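Local coordinates for putative oxidoreductase yhhX (Escherichia coli K-12, PDB 3F4L), which probably acts as a nucleotide-dependent oxidoreductase of the Gfo/Idh/MocA family, perhaps oxidising scyllo-inositol with NADP+, at residues A[18-23]-A[260-265]. Numbering follows the deposited sequence.
Sequences HLPYVL and NIMPGE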
ATOM      1  N   HIS A  18      17.659  14.174 -23.254  1.00 20.79           N
ATOM      2  CA  HIS A  18      17.876  15.605 -23.422  1.00 19.25           C
ATOM      3  C   HIS A  18      17.843  16.077 -24.871  1.00 18.34           C
ATOM      4  O   HIS A  18      16.978  16.860 -25.258  1.00 18.91           O
ATOM      5  CB  HIS A  18      19.213  16.006 -22.792  1.00 18.38           C
ATOM      6  CG  HIS A  18      19.230  15.891 -21.300  1.00 20.63           C
ATOM      7  ND1 HIS A  18      18.761  16.888 -20.471  1.00 15.14           N
ATOM      8  CD2 HIS A  18      19.644  14.891 -20.485  1.00 18.59           C
ATOM      9  CE1 HIS A  18      18.890  16.510 -19.212  1.00 18.75           C
ATOM     10  NE2 HIS A  18      19.425  15.300 -19.191  1.00 17.30           N
ATOM     11  N   LEU A  19      18.784  15.594 -25.675  1.00 16.41           N
ATOM     12  CA  LEU A  19      18.884  16.023 -27.064  1.00 16.08           C
ATOM     13  C   LEU A  19      17.624  15.901 -27.916  1.00 17.77           C
ATOM     14  O   LEU A  19      17.298  16.821 -28.671  1.00 15.49           O
ATOM     15  CB  LEU A  19      20.077  15.317 -27.730  1.00 17.43           C
ATOM     16  CG  LEU A  19      21.400  16.112 -27.800  1.00 21.88           C
ATOM     17  CD1 LEU A  19      21.485  17.135 -26.673  1.00 21.12           C
ATOM     18  CD2 LEU A  19      22.585  15.170 -27.760  1.00 18.67           C
ATOM     19  N   PRO A  20      16.887  14.782 -27.801  1.00 16.77           N
ATOM     20  CA  PRO A  20      15.674  14.665 -28.622  1.00 16.10           C
ATOM     21  C   PRO A  20      14.726  15.846 -28.414  1.00 16.03           C
ATOM     22  O   PRO A  20      14.054  16.297 -29.344  1.00 16.10           O
ATOM     23  CB  PRO A  20      15.057  13.345 -28.148  1.00 15.33           C
ATOM     24  CG  PRO A  20      16.262  12.533 -27.744  1.00 15.16           C
ATOM     25  CD  PRO A  20      17.102  13.565 -26.995  1.00 15.58           C
ATOM     26  N   TYR A  21      14.690  16.348 -27.187  1.00 14.26           N
ATOM     27  CA  TYR A  21      13.817  17.456 -26.818  1.00 14.42           C
ATOM     28  C   TYR A  21      14.420  18.829 -27.113  1.00 16.45           C
ATOM     29  O   TYR A  21      13.724  19.744 -27.566  1.00 15.81           O
ATOM     30  CB  TYR A  21      13.477  17.346 -25.327  1.00 15.43           C
ATOM     31  CG  TYR A  21      12.675  16.112 -24.998  1.00 13.68           C
ATOM     32  CD1 TYR A  21      11.293  16.071 -25.228  1.00 16.02           C
ATOM     33  CD2 TYR A  21      13.295  14.967 -24.511  1.00 13.41           C
ATOM     34  CE1 TYR A  21      10.561  14.930 -24.982  1.00 10.30           C
ATOM     35  CE2 TYR A  21      12.569  13.806 -24.261  1.00 12.37           C
ATOM     36  CZ  TYR A  21      11.204  13.796 -24.499  1.00 14.56           C
ATOM     37  OH  TYR A  21      10.495  12.653 -24.250  1.00 14.82           O
ATOM     38  N   VAL A  22      15.713  18.971 -26.845  1.00 15.11           N
ATOM     39  CA  VAL A  22      16.402  20.226 -27.075  1.00 15.31           C
ATOM     40  C   VAL A  22      16.546  20.521 -28.562  1.00 17.01           C
ATOM     41  O   VAL A  22      16.394  21.670 -28.988  1.00 16.81           O
ATOM     42  CB  VAL A  22      17.790  20.207 -26.404  1.00 13.93           C
ATOM     43  CG1 VAL A  22      18.584  21.472 -26.782  1.00 12.55           C
ATOM     44  CG2 VAL A  22      17.610  20.132 -24.893  1.00 13.17           C
ATOM     45  N   LEU A  23      16.826  19.488 -29.356  1.00 18.38           N
ATOM     46  CA  LEU A  23      16.982  19.676 -30.795  1.00 18.30           C
ATOM     47  C   LEU A  23      15.635  19.946 -31.475  1.00 20.18           C
ATOM     48  O   LEU A  23      15.586  20.267 -32.660  1.00 18.63           O
ATOM     49  CB  LEU A  23      17.666  18.454 -31.423  1.00 15.77           C
ATOM     50  CG  LEU A  23      19.035  18.113 -30.822  1.00 18.67           C
ATOM     51  CD1 LEU A  23      19.570  16.804 -31.428  1.00 19.84           C
ATOM     52  CD2 LEU A  23      20.008  19.266 -31.076  1.00 18.09           C
ATOM     53  N   ASN A 260      12.832   4.263 -31.048  1.00 31.81           N
ATOM     54  CA  ASN A 260      13.411   5.152 -32.048  1.00 31.67           C
ATOM     55  C   ASN A 260      12.417   6.122 -32.681  1.00 29.86           C
ATOM     56  O   ASN A 260      12.515   6.445 -33.864  1.00 30.61           O
ATOM     57  CB  ASN A 260      14.124   4.327 -33.133  1.00 34.06           C
ATOM     58  CG  ASN A 260      15.046   5.169 -33.997  1.00 36.10           C
ATOM     59  OD1 ASN A 260      15.747   6.051 -33.499  1.00 36.80           O
ATOM     60  ND2 ASN A 260      15.063   4.889 -35.299  1.00 38.10           N
ATOM     61  N   ILE A 261      11.455   6.579 -31.887  1.00 30.19           N
ATOM     62  CA  ILE A 261      10.466   7.549 -32.338  1.00 29.99           C
ATOM     63  C   ILE A 261      10.798   8.812 -31.546  1.00 30.48           C
ATOM     64  O   ILE A 261      10.753   8.812 -30.312  1.00 28.42           O
ATOM     65  CB  ILE A 261       9.028   7.102 -32.002  1.00 31.56           C
ATOM     66  CG1 ILE A 261       8.735   5.758 -32.672  1.00 33.76           C
ATOM     67  CG2 ILE A 261       8.030   8.154 -32.469  1.00 30.69           C
ATOM     68  CD1 ILE A 261       7.335   5.223 -32.403  1.00 34.30           C
HETATM   69  N   MSE A 262      11.144   9.883 -32.250  1.00 30.75           N
HETATM   70  CA  MSE A 262      11.524  11.126 -31.587  1.00 30.80           C
HETATM   71  C   MSE A 262      10.365  12.087 -31.340  1.00 30.50           C
HETATM   72  O   MSE A 262       9.311  11.984 -31.966  1.00 29.06           O
HETATM   73  CB  MSE A 262      12.616  11.831 -32.401  1.00 32.48           C
HETATM   74  CG  MSE A 262      13.914  11.032 -32.555  1.00 31.44           C
HETATM   75 SE   MSE A 262      14.794  10.562 -30.889  0.78 36.95          SE
HETATM   76  CE  MSE A 262      14.409   8.668 -30.832  1.00 31.85           C
ATOM     77  N   PRO A 263      10.550  13.039 -30.408  1.00 31.41           N
ATOM     78  CA  PRO A 263       9.503  14.018 -30.091  1.00 31.30           C
ATOM     79  C   PRO A 263       9.029  14.756 -31.337  1.00 32.48           C
ATOM     80  O   PRO A 263       9.828  15.097 -32.206  1.00 31.50           O
ATOM     81  CB  PRO A 263      10.195  14.949 -29.102  1.00 32.07           C
ATOM     82  CG  PRO A 263      11.135  14.033 -28.388  1.00 31.96           C
ATOM     83  CD  PRO A 263      11.722  13.227 -29.534  1.00 29.88           C
ATOM     84  N   GLY A 264       7.725  14.991 -31.428  1.00 34.27           N
ATOM     85  CA  GLY A 264       7.190  15.698 -32.578  1.00 37.26           C
ATOM     86  C   GLY A 264       6.825  14.807 -33.752  1.00 38.41           C
ATOM     87  O   GLY A 264       6.059  15.216 -34.624  1.00 40.21           O
ATOM     88  N   GLU A 265       7.377  13.600 -33.787  1.00 38.63           N
ATOM     89  CA  GLU A 265       7.081  12.663 -34.865  1.00 39.87           C
ATOM     90  C   GLU A 265       5.718  12.020 -34.634  1.00 40.16           C
ATOM     91  O   GLU A 265       5.307  11.802 -33.496  1.00 40.28           O
ATOM     92  CB  GLU A 265       8.161  11.581 -34.944  1.00 39.95           C
ATOM     93  CG  GLU A 265       9.448  12.040 -35.606  1.00 42.08           C
ATOM     94  CD  GLU A 265      10.566  11.014 -35.508  1.00 44.55           C
ATOM     95  OE1 GLU A 265      10.280   9.801 -35.602  1.00 45.49           O
ATOM     96  OE2 GLU A 265      11.736  11.423 -35.350  1.00 45.43           O
TER
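H18 O receives two backbone N-H groups, a 2.9 Å bond from V22 N and a weak one from Y21 N, in the kinked turn of helix 12-22 where P20 and Y21 meet M262 and P263. This is the first helix of the Rossmann fold, and the partner loop comes from the C-terminal alpha/beta domain, so the packing joins the two domains. P20 has no N-H to offer the preceding turn, and its CB points toward the loop. The loop bends in a type II beta turn closed by E265 N to M262 O at 3.1 Å; P263 suits its second position, and G264 the third, where phi is positive. P263 CG lies over one face of the Y21 ring, 3.8 Å from the centroid, a CH-pi contact, the two side chains crossing at about a right angle. With CG anti to the carbonyl carbon (chi1 -65°), the Y21 ring is brought against P263, and its OH makes a weak hydrogen bond to Q253. Replacing Y21 by an alanine would probably leave P263 CG without its aromatic face and Q253 without that partner. Next to the tyrosine, P20 CB packs 3.6 Å from P263 CD and 3.9 Å from SE of the selenomethionine M262.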